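Local coordinates for UPF0336 protein Rv0637 (Mycobacterium tuberculosis, PDB 5ZY8) that probably acts as the HadC subunit of a (3R)-hydroxyacyl-[acyl-carrier-protein] dehydratase, at residues G9-Y14 / R106-S111. Numbering follows the deposited sequence.
Sequences GMIWRY and RMDIHS
R106 sets CG opposite its own backbone N (chi1 -175°), which lays its CG and CD against the CG2 branch of I11; a bend at chi3 then turns the guanidinium toward D108, which, with chi1 at -54°, turns its carboxylate back to meet it. These residues lie on one face of the antiparallel hotdog sheet, where strand 11-19, one of the two outermost strands within the chain, pairs with strand 102-113. R106 grips D108 side-on, NE to OD1 and NH1 to OD2, both oxygens using their syn lone pairs and lying close to the guanidinium plane; the NH1–OD2 salt bridge measures 2.8 Å. I11 lies alongside D108, pointing the same way, its CG2 3.5 Å from D108 OD1, and slants across R106. Further along the same face, R13 CG lies 3.9 Å from R106 CG, and the two guanidinium planes are nearly perpendicular.

The backbones are joined by a reciprocal pair of bonds, W12 N to M107 O at 2.7 Å and M107 N to W12 O at 2.9 Å, and a third bond runs from I109 N to M10 O. On the other face W12 and M107 look toward helix 61-74, the helix that packs against the sheet; the indole NE1 bonds to D70, and both side chains meet F71. Between the two residues themselves the side-chain touch is slight, W12 CB standing 4.3 Å from the M107 CE methyl.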
loop_
_atom_site.group_PDB
_atom_site.type_symbol
_atom_site.label_atom_id
_atom_site.label_comp_id
_atom_site.label_asym_id
_atom_site.label_seq_id
_atom_site.Cartn_x
_atom_site.Cartn_y
_atom_site.Cartn_z
ATOM N N GLY C 9 10.927 -0.131 30.703
ATOM C CA GLY C 9 10.786 1.303 30.846
ATOM C C GLY C 9 11.553 2.127 29.844
ATOM O O GLY C 9 11.762 3.321 30.072
ATOM N N MET C 10 12.022 1.521 28.762
ATOM C CA MET C 10 12.619 2.295 27.687
ATOM C C MET C 10 11.545 3.059 26.913
ATOM O O MET C 10 10.481 2.516 26.594
ATOM C CB MET C 10 13.398 1.367 26.761
ATOM C CG MET C 10 14.854 1.215 27.164
ATOM S SD MET C 10 15.729 -0.092 26.289
ATOM C CE MET C 10 17.407 0.228 26.836
ATOM N N ILE C 11 11.824 4.329 26.624
ATOM C CA ILE C 11 10.961 5.167 25.798
ATOM C C ILE C 11 11.705 5.394 24.496
ATOM O O ILE C 11 12.841 5.886 24.502
ATOM C CB ILE C 11 10.613 6.508 26.467
ATOM C CG1 ILE C 11 9.778 6.308 27.734
ATOM C CG2 ILE C 11 9.901 7.435 25.484
ATOM C CD1 ILE C 11 9.646 7.563 28.575
ATOM N N TRP C 12 11.063 5.054 23.381
ATOM C CA TRP C 12 11.682 5.131 22.060
ATOM C C TRP C 12 10.885 6.131 21.232
ATOM O O TRP C 12 9.770 5.835 20.795
ATOM C CB TRP C 12 11.741 3.745 21.413
ATOM C CG TRP C 12 12.593 3.683 20.190
ATOM C CD1 TRP C 12 12.190 3.794 18.889
ATOM C CD2 TRP C 12 14.016 3.543 20.157
ATOM N NE1 TRP C 12 13.275 3.699 18.047
ATOM C CE2 TRP C 12 14.408 3.550 18.802
ATOM C CE3 TRP C 12 14.996 3.404 21.144
ATOM C CZ2 TRP C 12 15.738 3.425 18.411
ATOM C CZ3 TRP C 12 16.314 3.278 20.752
ATOM C CH2 TRP C 12 16.673 3.293 19.399
ATOM N N ARG C 13 11.443 7.326 21.053
ATOM C CA ARG C 13 10.819 8.336 20.212
ATOM C C ARG C 13 11.182 8.088 18.752
ATOM O O ARG C 13 12.362 7.950 18.409
ATOM C CB ARG C 13 11.244 9.740 20.653
ATOM C CG ARG C 13 10.470 10.263 21.865
ATOM C CD ARG C 13 11.183 11.410 22.562
ATOM N NE ARG C 13 11.541 11.083 23.942
ATOM C CZ ARG C 13 12.602 11.571 24.583
ATOM N NH1 ARG C 13 12.847 11.218 25.840
ATOM N NH2 ARG C 13 13.420 12.416 23.967
ATOM N N TYR C 14 10.164 8.007 17.898
ATOM C CA TYR C 14 10.395 7.771 16.478
ATOM C C TYR C 14 10.884 9.057 15.826
ATOM O O TYR C 14 10.197 10.083 15.912
ATOM C CB TYR C 14 9.126 7.280 15.803
ATOM C CG TYR C 14 9.336 6.704 14.415
ATOM C CD1 TYR C 14 10.078 5.541 14.225
ATOM C CD2 TYR C 14 8.750 7.293 13.295
ATOM C CE1 TYR C 14 10.261 5.004 12.957
ATOM C CE2 TYR C 14 8.920 6.762 12.027
ATOM C CZ TYR C 14 9.678 5.615 11.859
ATOM O OH TYR C 14 9.854 5.076 10.594
ATOM N N ARG C 106 5.707 7.386 19.593
ATOM C CA ARG C 106 6.552 7.188 20.759
ATOM C C ARG C 106 6.166 5.848 21.355
ATOM O O ARG C 106 5.014 5.658 21.751
ATOM C CB ARG C 106 6.376 8.325 21.772
ATOM C CG ARG C 106 7.307 8.255 22.967
ATOM C CD ARG C 106 6.840 9.189 24.069
ATOM N NE ARG C 106 6.376 8.479 25.259
ATOM C CZ ARG C 106 5.670 9.047 26.235
ATOM N NH1 ARG C 106 5.288 8.333 27.292
ATOM N NH2 ARG C 106 5.344 10.332 26.153
ATOM N N MET C 107 7.101 4.913 21.378
ATOM C CA MET C 107 6.849 3.590 21.925
ATOM C C MET C 107 7.473 3.487 23.311
ATOM O O MET C 107 8.669 3.740 23.474
ATOM C CB MET C 107 7.428 2.524 21.005
ATOM C CG MET C 107 6.862 1.145 21.202
ATOM S SD MET C 107 8.009 -0.000 20.445
ATOM C CE MET C 107 9.373 0.146 21.599
ATOM N N ASP C 108 6.674 3.086 24.299
ATOM C CA ASP C 108 7.200 2.733 25.609
ATOM C C ASP C 108 7.136 1.225 25.808
ATOM O O ASP C 108 6.218 0.552 25.330
ATOM C CB ASP C 108 6.412 3.407 26.748
ATOM C CG ASP C 108 6.303 4.921 26.595
ATOM O OD1 ASP C 108 6.957 5.476 25.689
ATOM O OD2 ASP C 108 5.580 5.561 27.404
ATOM N N ILE C 109 8.083 0.706 26.579
ATOM C CA ILE C 109 8.005 -0.679 27.023
ATOM C C ILE C 109 7.109 -0.727 28.257
ATOM O O ILE C 109 7.485 -0.266 29.343
ATOM C CB ILE C 109 9.385 -1.265 27.314
ATOM C CG1 ILE C 109 10.230 -1.214 26.044
ATOM C CG2 ILE C 109 9.235 -2.676 27.885
ATOM C CD1 ILE C 109 10.056 -2.396 25.132
ATOM N N HIS C 110 5.903 -1.253 28.074
ATOM C CA HIS C 110 4.893 -1.227 29.119
ATOM C C HIS C 110 5.130 -2.331 30.138
ATOM O O HIS C 110 4.955 -2.109 31.339
ATOM C CB HIS C 110 3.506 -1.354 28.491
ATOM C CG HIS C 110 2.383 -0.979 29.405
ATOM N ND1 HIS C 110 1.637 -1.917 30.089
ATOM C CD2 HIS C 110 1.868 0.227 29.740
ATOM C CE1 HIS C 110 0.712 -1.304 30.806
ATOM N NE2 HIS C 110 0.830 -0.003 30.611
ATOM N N SER C 111 5.544 -3.514 29.688
ATOM C CA SER C 111 5.715 -4.661 30.569
ATOM C C SER C 111 6.672 -5.634 29.905
ATOM O O SER C 111 6.714 -5.741 28.676
ATOM C CB SER C 111 4.392 -5.397 30.845
ATOM O OG SER C 111 3.290 -4.518 30.942
#